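PDB 3K49: mRNA-binding protein PUF3 from Saccharomyces cerevisiae, which binds the 3' untranslated regions of mRNAs that encode mitochondrial proteins, repressing COX17 by speeding deadenylation and decay of its transcript. Local coordinates for residues Ile305-Ile308 / Phe312-Tyr315; Pro214-Asp219 / Tyr224-Val229; Ser204-Leu209 / Asn237-Asp242. All coordinates share one frame; numbering follows the deposited sequence.

Interaction 1 of 3, residues Ile305-Ile308 / Phe312-Tyr315; sequences ILMI and FANY. With nucleotides of chain B.
Met307 and Ala313 make the apolar contact between helix 303-308 and the start of the next helix, in Pumilio repeat 8. The CB atoms of Met307 and Ala313 lie 3.6 Å apart, and the Ala313 methyl, directed at the last turn of helix 303-308, also rests against the Met307 carbonyl, with Ala313 CB 3.2 Å from Met307 O. One residue further along each segment, Ile308 O touches Asn314 CB, a looser contact.

The polar side chain of the contact, Asn314, turns to the RNA. Asn314 CG sits between its backbone N and carbonyl carbon (chi1 79°), a torsion that swings the amide off the helix pair and toward N3 and O2 of the U3 base of chain B. There the amide is used twice: N3 of U3 donates to Asn314 OD1 over 3.1 Å in a nearly straight bond (173°), while Asn314 ND2 donates to O2 of U3 at 2.8 Å (149°). Gln318 NE2 also donates to OD1 and ND2 also reaches the carbonyl of Asp310, so that bonds from within the protein also hold the amide that pairs with the base. Asn314, Tyr315 and Gln318 follow the Asn-Tyr-x-x-Gln pattern by which PUF repeats recognise uracil.

Aromatic contact completes the site. The base of G4 of chain B lies over one face of the Tyr315 ring, its C5 3.4 Å above the plane, and Asn314 OD1 sits over the centre of the opposite face.

Helix 255-259 packs on both apolar residues, through Ser259. Met307 reaches onward to Val316 and Ile317 of helix 313-323, and the C-terminal helix 355-364 covers Ile308 through Leu360 and Asn314 through Ser356.

Interaction 2 of 3, residues Pro214-Asp219 / Tyr224-Val229; sequences PYLIQD and YVIQYV. With nucleotides of chain B.
Ile226 wedges between Leu216 and Ile217, joining two helices of Pumilio repeat 6 in the all-helical PUF fold. Its CG1 branch lies beside the backbone N (chi1 -62°), and a further bend at chi2 (-52°) brings CD1 to 3.6 Å from Leu216 CB. The same CG1 meets Ile217 from another direction: Ile217 CG1 and Ile226 CG1 are 3.9 Å apart, and the two side chains cross at about a right angle. Val267 of helix 264-274 touches both isoleucines, and Ile247 of helix 238-252 also packs on Ile226, so the wedge is part of a core shared with the following helices.

On the RNA side, the Tyr224 ring lies under the adenine of A6 of chain B, whose C5 is 3.4 Å above the ring centre. Gln227 is extended beyond CG, which carries its amide from the helix to the uracil of U5 of chain B. With Asn223 these two residues again spell the uracil-reading pattern of PUF repeats. Asn223 O accepts one bond from Gln227 NE2, and the same nitrogen donates to O4 of U5 at 2.6 Å, with an angle of 164°.

Interaction 3 of 3, residues Ser204-Leu209 / Asn237-Asp242; sequences SILNEL and NKEMVD
Leu206 lies against Glu239 and Met240 in the close-packed half of this contact. The leucine and the glutamate slide past each other in opposite directions, so that Leu206 CD1 comes within 3.4 Å of Glu239 CG while Leu206 CB stands 3.6 Å from the same methylene. Met240 crosses Leu206 at about a right angle; its bend at chi2 (-69°) sets Met240 SD 3.7 Å from Leu206 CD1. Both Leu206 and Met240 are buried.

The two segments belong to helices 199-207 and 238-252, which meet here in the Pumilio superhelix; the nearest atom of the contact is about 13 Å from the RNA. Helix 238-252 starts at an Asn N-cap: Asn237 OD1 accepts from Met240 N at 2.9 Å and more weakly from Glu239 N, and Asn237 ND2 ties the cap back to Gln202 of the partner helix.

Toward solvent the packing gives way to polar groups. Glu239 OE2 and Asn207 OD1 are 3.1 Å apart, two acceptors that do not bond, with the carboxylate and amide planes nearly perpendicular (88°). Lys210 NZ donates weakly to that amide oxygen and may temper the approach. An alanine in place of Glu239 removes the CG that packs on Leu206 CB and CD1, which would probably open a gap beside the leucine.

From the N terminus, interaction 3 opens first, at 204-209 at the junction of repeats 5 and 6. The chain then makes the tighter turn of interaction 2, joining 214-219 to 224-229, before 237-242 closes the larger loop of interaction 3. Interaction 2 is thus nested inside interaction 3, and the two touch: Leu209 packs on Leu216 and Val225, and Met240 on Val229, uniting them in one core. Interaction 1 follows in series in repeat 8, its centre about 20 Å from that of interaction 2, and closes a short turn of its own. Interactions 1 and 2 both adjoin the RNA, whereas interaction 3 joins helices set back from it.

Interaction 1 of 3, residues Ile305-Ile308 / Phe312-Tyr315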
loop_
_atom_site.group_PDB
_atom_site.type_symbol
_atom_site.label_atom_id
_atom_site.label_comp_id
_atom_site.label_asym_id
_atom_site.label_seq_id
_atom_site.Cartn_x
_atom_site.Cartn_y
_atom_site.Cartn_z
ATOM N N ILE A 305 -23.309 -23.704 6.152
ATOM C CA ILE A 305 -23.807 -24.057 4.827
ATOM C C ILE A 305 -24.087 -22.832 3.970
ATOM O O ILE A 305 -23.827 -22.840 2.765
ATOM C CB ILE A 305 -25.102 -24.880 4.913
ATOM C CG1 ILE A 305 -24.882 -26.139 5.750
ATOM C CG2 ILE A 305 -25.600 -25.235 3.519
ATOM C CD1 ILE A 305 -23.818 -27.059 5.197
ATOM N N LEU A 306 -24.624 -21.782 4.587
ATOM C CA LEU A 306 -24.827 -20.519 3.887
ATOM C C LEU A 306 -23.478 -19.996 3.407
ATOM O O LEU A 306 -23.384 -19.347 2.370
ATOM C CB LEU A 306 -25.458 -19.481 4.808
ATOM C CG LEU A 306 -26.927 -19.627 5.188
ATOM C CD1 LEU A 306 -27.277 -18.588 6.241
ATOM C CD2 LEU A 306 -27.824 -19.485 3.968
ATOM N N MET A 307 -22.439 -20.285 4.181
ATOM C CA MET A 307 -21.097 -19.817 3.877
ATOM C C MET A 307 -20.417 -20.653 2.790
ATOM O O MET A 307 -19.889 -20.098 1.826
ATOM C CB MET A 307 -20.254 -19.749 5.157
ATOM C CG MET A 307 -20.603 -18.542 6.021
ATOM S SD MET A 307 -19.729 -18.482 7.588
ATOM C CE MET A 307 -18.021 -18.446 7.035
ATOM N N ILE A 308 -20.448 -21.976 2.935
ATOM C CA ILE A 308 -19.872 -22.873 1.934
ATOM C C ILE A 308 -20.387 -22.595 0.524
ATOM O O ILE A 308 -19.657 -22.754 -0.456
ATOM C CB ILE A 308 -20.156 -24.347 2.259
ATOM C CG1 ILE A 308 -19.610 -24.702 3.640
ATOM C CG2 ILE A 308 -19.542 -25.252 1.204
ATOM C CD1 ILE A 308 -19.947 -26.117 4.076
ATOM N N PHE A 312 -17.889 -15.557 -1.715
ATOM C CA PHE A 312 -16.864 -14.988 -0.844
ATOM C C PHE A 312 -16.661 -15.798 0.437
ATOM O O PHE A 312 -15.531 -16.001 0.883
ATOM C CB PHE A 312 -17.218 -13.546 -0.499
ATOM C CG PHE A 312 -17.547 -12.711 -1.695
ATOM C CD1 PHE A 312 -16.595 -12.486 -2.677
ATOM C CD2 PHE A 312 -18.799 -12.150 -1.846
ATOM C CE1 PHE A 312 -16.888 -11.714 -3.798
ATOM C CE2 PHE A 312 -19.103 -11.377 -2.964
ATOM C CZ PHE A 312 -18.143 -11.161 -3.942
ATOM N N ALA A 313 -17.762 -16.271 1.016
ATOM C CA ALA A 313 -17.718 -16.960 2.302
ATOM C C ALA A 313 -16.924 -18.265 2.268
ATOM O O ALA A 313 -16.327 -18.655 3.273
ATOM C CB ALA A 313 -19.119 -17.200 2.826
ATOM N N ASN A 314 -16.901 -18.936 1.119
ATOM C CA ASN A 314 -16.130 -20.178 1.006
ATOM C C ASN A 314 -14.640 -20.018 1.357
ATOM O O ASN A 314 -14.029 -20.949 1.877
ATOM C CB ASN A 314 -16.304 -20.822 -0.373
ATOM C CG ASN A 314 -15.457 -20.158 -1.440
ATOM O OD1 ASN A 314 -14.233 -20.250 -1.418
ATOM N ND2 ASN A 314 -16.107 -19.484 -2.382
ATOM N N TYR A 315 -14.072 -18.839 1.089
ATOM C CA TYR A 315 -12.673 -18.553 1.427
ATOM C C TYR A 315 -12.491 -18.445 2.935
ATOM O O TYR A 315 -11.495 -18.916 3.491
ATOM C CB TYR A 315 -12.189 -17.252 0.772
ATOM C CG TYR A 315 -12.160 -17.275 -0.739
ATOM C CD1 TYR A 315 -13.083 -16.547 -1.481
ATOM C CD2 TYR A 315 -11.201 -18.013 -1.426
ATOM C CE1 TYR A 315 -13.063 -16.561 -2.856
ATOM C CE2 TYR A 315 -11.170 -18.027 -2.806
ATOM C CZ TYR A 315 -12.106 -17.300 -3.515
ATOM O OH TYR A 315 -12.085 -17.310 -4.890
ATOM P P G B 4 -11.424 -15.087 -9.117
ATOM O OP1 G B 4 -11.290 -14.094 -10.211
ATOM O OP2 G B 4 -10.248 -15.896 -8.695
ATOM O "O5'" G B 4 -11.987 -14.326 -7.837
ATOM C "C5'" G B 4 -13.283 -13.747 -7.849
ATOM C "C4'" G B 4 -13.442 -12.822 -6.668
ATOM O "O4'" G B 4 -13.338 -13.594 -5.448
ATOM C "C3'" G B 4 -12.321 -11.807 -6.530
ATOM O "O3'" G B 4 -12.529 -10.699 -7.394
ATOM C "C2'" G B 4 -12.380 -11.450 -5.047
ATOM O "O2'" G B 4 -13.351 -10.476 -4.719
ATOM C "C1'" G B 4 -12.761 -12.796 -4.432
ATOM N N9 G B 4 -11.630 -13.518 -3.864
ATOM C C8 G B 4 -10.615 -14.177 -4.520
ATOM N N7 G B 4 -9.750 -14.719 -3.705
ATOM C C5 G B 4 -10.228 -14.400 -2.439
ATOM C C6 G B 4 -9.714 -14.705 -1.162
ATOM O O6 G B 4 -8.704 -15.359 -0.869
ATOM N N1 G B 4 -10.508 -14.169 -0.156
ATOM C C2 G B 4 -11.655 -13.447 -0.358
ATOM N N2 G B 4 -12.303 -13.016 0.727
ATOM N N3 G B 4 -12.141 -13.162 -1.541
ATOM C C4 G B 4 -11.380 -13.665 -2.526
ATOM P P U B 3 -9.988 -20.520 -10.288
ATOM O OP1 U B 3 -9.322 -19.771 -11.379
ATOM O OP2 U B 3 -9.181 -21.039 -9.157
ATOM O "O5'" U B 3 -11.171 -19.611 -9.705
ATOM C "C5'" U B 3 -12.236 -19.154 -10.538
ATOM C "C4'" U B 3 -13.276 -18.419 -9.712
ATOM O "O4'" U B 3 -13.959 -19.347 -8.826
ATOM C "C3'" U B 3 -12.737 -17.334 -8.790
ATOM O "O3'" U B 3 -12.602 -16.108 -9.503
ATOM C "C2'" U B 3 -13.823 -17.253 -7.719
ATOM O "O2'" U B 3 -14.932 -16.469 -8.123
ATOM C "C1'" U B 3 -14.218 -18.719 -7.577
ATOM N N1 U B 3 -13.484 -19.460 -6.527
ATOM C C2 U B 3 -14.023 -19.500 -5.258
ATOM O O2 U B 3 -15.059 -18.940 -4.956
ATOM N N3 U B 3 -13.300 -20.219 -4.344
ATOM C C4 U B 3 -12.116 -20.892 -4.561
ATOM O O4 U B 3 -11.603 -21.534 -3.646
ATOM C C5 U B 3 -11.615 -20.794 -5.900
ATOM C C6 U B 3 -12.298 -20.100 -6.814
#

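Interaction 2 of 3, residues Pro214-Asp219 / Tyr224-Val229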
loop_
_atom_site.group_PDB
_atom_site.type_symbol
_atom_site.label_atom_id
_atom_site.label_comp_id
_atom_site.label_asym_id
_atom_site.label_seq_id
_atom_site.Cartn_x
_atom_site.Cartn_y
_atom_site.Cartn_z
ATOM N N PRO A 214 -18.127 -0.465 11.437
ATOM C CA PRO A 214 -19.053 -1.094 10.481
ATOM C C PRO A 214 -18.963 -0.534 9.055
ATOM O O PRO A 214 -18.976 -1.313 8.102
ATOM C CB PRO A 214 -20.436 -0.795 11.070
ATOM C CG PRO A 214 -20.214 -0.669 12.544
ATOM C CD PRO A 214 -18.803 -0.095 12.700
ATOM N N TYR A 215 -18.885 0.784 8.896
ATOM C CA TYR A 215 -18.763 1.338 7.548
ATOM C C TYR A 215 -17.404 1.001 6.959
ATOM O O TYR A 215 -17.307 0.591 5.799
ATOM C CB TYR A 215 -18.986 2.849 7.530
ATOM C CG TYR A 215 -20.219 3.279 8.270
ATOM C CD1 TYR A 215 -20.131 3.853 9.536
ATOM C CD2 TYR A 215 -21.483 3.094 7.717
ATOM C CE1 TYR A 215 -21.275 4.244 10.232
ATOM C CE2 TYR A 215 -22.630 3.481 8.401
ATOM C CZ TYR A 215 -22.520 4.056 9.656
ATOM O OH TYR A 215 -23.655 4.442 10.331
ATOM N N LEU A 216 -16.356 1.176 7.757
ATOM C CA LEU A 216 -14.987 0.901 7.297
ATOM C C LEU A 216 -14.817 -0.535 6.833
ATOM O O LEU A 216 -14.214 -0.790 5.800
ATOM C CB LEU A 216 -13.967 1.236 8.381
ATOM C CG LEU A 216 -13.937 2.724 8.742
ATOM C CD1 LEU A 216 -13.468 2.939 10.173
ATOM C CD2 LEU A 216 -13.081 3.505 7.766
ATOM N N ILE A 217 -15.364 -1.483 7.582
ATOM C CA ILE A 217 -15.178 -2.886 7.236
ATOM C C ILE A 217 -15.712 -3.219 5.841
ATOM O O ILE A 217 -15.190 -4.093 5.150
ATOM C CB ILE A 217 -15.795 -3.801 8.297
ATOM C CG1 ILE A 217 -14.986 -3.719 9.592
ATOM C CG2 ILE A 217 -15.901 -5.242 7.798
ATOM C CD1 ILE A 217 -15.496 -4.692 10.676
ATOM N N GLN A 218 -16.744 -2.504 5.417
ATOM C CA GLN A 218 -17.439 -2.869 4.194
ATOM C C GLN A 218 -17.106 -1.954 3.031
ATOM O O GLN A 218 -17.558 -2.178 1.910
ATOM C CB GLN A 218 -18.949 -2.864 4.427
ATOM C CG GLN A 218 -19.370 -3.702 5.597
ATOM C CD GLN A 218 -20.820 -3.516 5.941
ATOM O OE1 GLN A 218 -21.697 -3.740 5.109
ATOM N NE2 GLN A 218 -21.088 -3.114 7.181
ATOM N N ASP A 219 -16.334 -0.910 3.304
ATOM C CA ASP A 219 -15.864 -0.004 2.257
ATOM C C ASP A 219 -14.725 -0.596 1.418
ATOM O O ASP A 219 -13.894 -1.370 1.917
ATOM C CB ASP A 219 -15.405 1.308 2.874
ATOM C CG ASP A 219 -15.280 2.402 1.856
ATOM O OD1 ASP A 219 -14.203 3.033 1.796
ATOM O OD2 ASP A 219 -16.262 2.615 1.105
ATOM N N TYR A 224 -9.071 -1.922 4.093
ATOM C CA TYR A 224 -7.627 -2.109 4.192
ATOM C C TYR A 224 -7.107 -1.494 5.481
ATOM O O TYR A 224 -6.217 -2.046 6.114
ATOM C CB TYR A 224 -6.909 -1.519 2.986
ATOM C CG TYR A 224 -7.139 -2.301 1.714
ATOM C CD1 TYR A 224 -8.011 -1.835 0.738
ATOM C CD2 TYR A 224 -6.487 -3.509 1.491
ATOM C CE1 TYR A 224 -8.219 -2.547 -0.433
ATOM C CE2 TYR A 224 -6.689 -4.228 0.326
ATOM C CZ TYR A 224 -7.553 -3.741 -0.627
ATOM O OH TYR A 224 -7.756 -4.456 -1.780
ATOM N N VAL A 225 -7.668 -0.353 5.871
ATOM C CA VAL A 225 -7.265 0.295 7.115
ATOM C C VAL A 225 -7.586 -0.619 8.288
ATOM O O VAL A 225 -6.833 -0.696 9.272
ATOM C CB VAL A 225 -8.003 1.635 7.324
ATOM C CG1 VAL A 225 -7.556 2.294 8.627
ATOM C CG2 VAL A 225 -7.767 2.560 6.151
ATOM N N ILE A 226 -8.718 -1.311 8.180
ATOM C CA ILE A 226 -9.127 -2.242 9.219
ATOM C C ILE A 226 -8.110 -3.379 9.285
ATOM O O ILE A 226 -7.676 -3.779 10.360
ATOM C CB ILE A 226 -10.551 -2.843 8.956
ATOM C CG1 ILE A 226 -11.638 -1.758 8.949
ATOM C CG2 ILE A 226 -10.862 -3.928 9.972
ATOM C CD1 ILE A 226 -11.614 -0.868 10.180
ATOM N N GLN A 227 -7.748 -3.906 8.122
ATOM C CA GLN A 227 -6.821 -5.021 8.049
ATOM C C GLN A 227 -5.472 -4.667 8.639
ATOM O O GLN A 227 -4.823 -5.495 9.286
ATOM C CB GLN A 227 -6.663 -5.465 6.606
ATOM C CG GLN A 227 -7.943 -6.020 6.049
ATOM C CD GLN A 227 -7.779 -6.587 4.659
ATOM O OE1 GLN A 227 -7.136 -7.625 4.466
ATOM N NE2 GLN A 227 -8.386 -5.924 3.681
ATOM N N TYR A 228 -5.054 -3.428 8.427
ATOM C CA TYR A 228 -3.773 -2.995 8.951
ATOM C C TYR A 228 -3.825 -2.940 10.468
ATOM O O TYR A 228 -2.864 -3.314 11.123
ATOM C CB TYR A 228 -3.344 -1.633 8.379
ATOM C CG TYR A 228 -2.085 -1.127 9.037
ATOM C CD1 TYR A 228 -0.839 -1.626 8.667
ATOM C CD2 TYR A 228 -2.146 -0.186 10.061
ATOM C CE1 TYR A 228 0.309 -1.186 9.279
ATOM C CE2 TYR A 228 -1.002 0.261 10.682
ATOM C CZ TYR A 228 0.224 -0.245 10.290
ATOM O OH TYR A 228 1.377 0.196 10.903
ATOM N N VAL A 229 -4.936 -2.462 11.026
ATOM C CA VAL A 229 -5.109 -2.469 12.479
ATOM C C VAL A 229 -5.148 -3.887 13.044
ATOM O O VAL A 229 -4.560 -4.158 14.088
ATOM C CB VAL A 229 -6.392 -1.756 12.906
ATOM C CG1 VAL A 229 -6.520 -1.796 14.415
ATOM C CG2 VAL A 229 -6.400 -0.317 12.379
ATOM P P A B 6 -7.654 -4.739 -6.843
ATOM O OP1 A B 6 -7.674 -4.581 -8.318
ATOM O OP2 A B 6 -6.691 -5.687 -6.226
ATOM O "O5'" A B 6 -7.394 -3.304 -6.195
ATOM C "C5'" A B 6 -8.337 -2.257 -6.355
ATOM C "C4'" A B 6 -7.891 -1.026 -5.583
ATOM O "O4'" A B 6 -7.796 -1.322 -4.165
ATOM C "C3'" A B 6 -6.502 -0.480 -5.902
ATOM O "O3'" A B 6 -6.518 0.269 -7.116
ATOM C "C2'" A B 6 -6.250 0.412 -4.689
ATOM O "O2'" A B 6 -6.932 1.647 -4.767
ATOM C "C1'" A B 6 -6.876 -0.409 -3.572
ATOM N N9 A B 6 -5.920 -1.170 -2.776
ATOM C C8 A B 6 -5.342 -2.381 -3.076
ATOM N N7 A B 6 -4.538 -2.828 -2.137
ATOM C C5 A B 6 -4.592 -1.838 -1.160
ATOM C C6 A B 6 -3.965 -1.717 0.101
ATOM N N6 A B 6 -3.123 -2.634 0.592
ATOM N N1 A B 6 -4.234 -0.619 0.834
ATOM C C2 A B 6 -5.072 0.298 0.321
ATOM N N3 A B 6 -5.714 0.301 -0.852
ATOM C C4 A B 6 -5.428 -0.810 -1.547
ATOM P P U B 5 -11.319 -9.686 -7.680
ATOM O OP1 U B 5 -11.744 -8.779 -8.770
ATOM O OP2 U B 5 -10.063 -10.471 -7.798
ATOM O "O5'" U B 5 -11.233 -8.858 -6.320
ATOM C "C5'" U B 5 -10.068 -8.122 -5.995
ATOM C "C4'" U B 5 -10.477 -6.820 -5.350
ATOM O "O4'" U B 5 -10.949 -7.076 -4.010
ATOM C "C3'" U B 5 -9.385 -5.792 -5.146
ATOM O "O3'" U B 5 -9.158 -5.095 -6.372
ATOM C "C2'" U B 5 -10.038 -4.896 -4.105
ATOM O "O2'" U B 5 -10.980 -4.034 -4.702
ATOM C "C1'" U B 5 -10.773 -5.917 -3.227
ATOM N N1 U B 5 -10.062 -6.298 -1.988
ATOM C C2 U B 5 -10.323 -5.576 -0.850
ATOM O O2 U B 5 -11.107 -4.645 -0.826
ATOM N N3 U B 5 -9.629 -5.976 0.268
ATOM C C4 U B 5 -8.713 -6.992 0.350
ATOM O O4 U B 5 -8.136 -7.197 1.412
ATOM C C5 U B 5 -8.495 -7.699 -0.875
ATOM C C6 U B 5 -9.162 -7.339 -1.974
#

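Interaction 3 of 3, residues Ser204-Leu209 / Asn237-Asp242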
loop_
_atom_site.group_PDB
_atom_site.type_symbol
_atom_site.label_atom_id
_atom_site.label_comp_id
_atom_site.label_asym_id
_atom_site.label_seq_id
_atom_site.Cartn_x
_atom_site.Cartn_y
_atom_site.Cartn_z
ATOM N N SER A 204 -5.030 9.832 18.107
ATOM C CA SER A 204 -5.785 10.876 17.415
ATOM C C SER A 204 -6.495 10.357 16.166
ATOM O O SER A 204 -7.576 10.825 15.805
ATOM C CB SER A 204 -4.865 12.035 17.050
ATOM O OG SER A 204 -5.482 12.891 16.103
ATOM N N ILE A 205 -5.886 9.381 15.511
ATOM C CA ILE A 205 -6.444 8.825 14.286
ATOM C C ILE A 205 -7.524 7.780 14.561
ATOM O O ILE A 205 -8.543 7.732 13.880
ATOM C CB ILE A 205 -5.339 8.151 13.440
ATOM C CG1 ILE A 205 -4.475 9.201 12.728
ATOM C CG2 ILE A 205 -5.942 7.153 12.451
ATOM C CD1 ILE A 205 -3.345 8.613 11.978
ATOM N N LEU A 206 -7.261 6.918 15.537
ATOM C CA LEU A 206 -8.148 5.805 15.854
ATOM C C LEU A 206 -9.427 6.292 16.549
ATOM O O LEU A 206 -10.461 5.621 16.519
ATOM C CB LEU A 206 -7.418 4.783 16.721
ATOM C CG LEU A 206 -6.281 4.060 15.999
ATOM C CD1 LEU A 206 -5.508 3.166 16.966
ATOM C CD2 LEU A 206 -6.810 3.274 14.817
ATOM N N ASN A 207 -9.341 7.462 17.175
ATOM C CA ASN A 207 -10.496 8.109 17.778
ATOM C C ASN A 207 -11.529 8.585 16.755
ATOM O O ASN A 207 -12.720 8.568 17.020
ATOM C CB ASN A 207 -10.045 9.284 18.650
ATOM C CG ASN A 207 -9.551 8.840 20.030
ATOM O OD1 ASN A 207 -9.602 7.654 20.372
ATOM N ND2 ASN A 207 -9.074 9.795 20.823
ATOM N N GLU A 208 -11.073 9.018 15.588
ATOM C CA GLU A 208 -11.986 9.462 14.542
ATOM C C GLU A 208 -12.553 8.281 13.751
ATOM O O GLU A 208 -13.420 8.458 12.892
ATOM C CB GLU A 208 -11.301 10.454 13.593
ATOM C CG GLU A 208 -10.878 11.756 14.256
ATOM C CD GLU A 208 -10.692 12.886 13.254
ATOM O OE1 GLU A 208 -10.120 13.943 13.620
ATOM O OE2 GLU A 208 -11.125 12.718 12.094
ATOM N N LEU A 209 -12.070 7.078 14.037
ATOM C CA LEU A 209 -12.521 5.905 13.299
ATOM C C LEU A 209 -13.357 4.966 14.181
ATOM O O LEU A 209 -14.151 4.171 13.680
ATOM C CB LEU A 209 -11.312 5.137 12.742
ATOM C CG LEU A 209 -10.276 5.862 11.878
ATOM C CD1 LEU A 209 -9.311 4.862 11.290
ATOM C CD2 LEU A 209 -10.958 6.641 10.767
ATOM N N ASN A 237 0.228 0.128 21.331
ATOM C CA ASN A 237 -0.346 0.997 22.354
ATOM C C ASN A 237 -1.708 0.558 22.885
ATOM O O ASN A 237 -2.317 -0.384 22.377
ATOM C CB ASN A 237 -0.410 2.445 21.849
ATOM C CG ASN A 237 -0.996 2.554 20.451
ATOM O OD1 ASN A 237 -2.177 2.285 20.238
ATOM N ND2 ASN A 237 -0.170 2.959 19.492
ATOM N N LYS A 238 -2.177 1.262 23.909
ATOM C CA LYS A 238 -3.446 0.953 24.552
ATOM C C LYS A 238 -4.629 1.137 23.599
ATOM O O LYS A 238 -5.685 0.516 23.768
ATOM C CB LYS A 238 -3.636 1.846 25.780
ATOM C CG LYS A 238 -3.714 3.334 25.444
ATOM C CD LYS A 238 -4.024 4.181 26.671
ATOM C CE LYS A 238 -4.149 5.655 26.301
ATOM N NZ LYS A 238 -4.509 6.502 27.473
ATOM N N GLU A 239 -4.452 1.999 22.604
ATOM C CA GLU A 239 -5.536 2.344 21.690
ATOM C C GLU A 239 -5.716 1.274 20.615
ATOM O O GLU A 239 -6.847 0.920 20.256
ATOM C CB GLU A 239 -5.281 3.710 21.050
ATOM C CG GLU A 239 -6.398 4.186 20.137
ATOM C CD GLU A 239 -7.691 4.440 20.884
ATOM O OE1 GLU A 239 -7.669 4.430 22.133
ATOM O OE2 GLU A 239 -8.729 4.652 20.221
ATOM N N MET A 240 -4.604 0.743 20.117
ATOM C CA MET A 240 -4.656 -0.347 19.147
ATOM C C MET A 240 -5.393 -1.556 19.722
ATOM O O MET A 240 -6.341 -2.068 19.113
ATOM C CB MET A 240 -3.251 -0.753 18.709
ATOM C CG MET A 240 -2.605 0.212 17.728
ATOM S SD MET A 240 -3.390 0.216 16.100
ATOM C CE MET A 240 -2.189 1.154 15.141
ATOM N N VAL A 241 -4.961 -1.997 20.901
ATOM C CA VAL A 241 -5.572 -3.143 21.562
ATOM C C VAL A 241 -7.103 -3.007 21.667
ATOM O O VAL A 241 -7.852 -3.915 21.289
ATOM C CB VAL A 241 -4.955 -3.374 22.962
ATOM C CG1 VAL A 241 -5.678 -4.505 23.697
ATOM C CG2 VAL A 241 -3.475 -3.665 22.842
ATOM N N ASP A 242 -7.569 -1.873 22.178
ATOM C CA ASP A 242 -9.003 -1.638 22.290
ATOM C C ASP A 242 -9.703 -1.645 20.927
ATOM O O ASP A 242 -10.754 -2.270 20.772
ATOM C CB ASP A 242 -9.273 -0.308 22.988
ATOM C CG ASP A 242 -8.913 -0.336 24.459
ATOM O OD1 ASP A 242 -8.725 -1.443 25.004
ATOM O OD2 ASP A 242 -8.819 0.750 25.070
#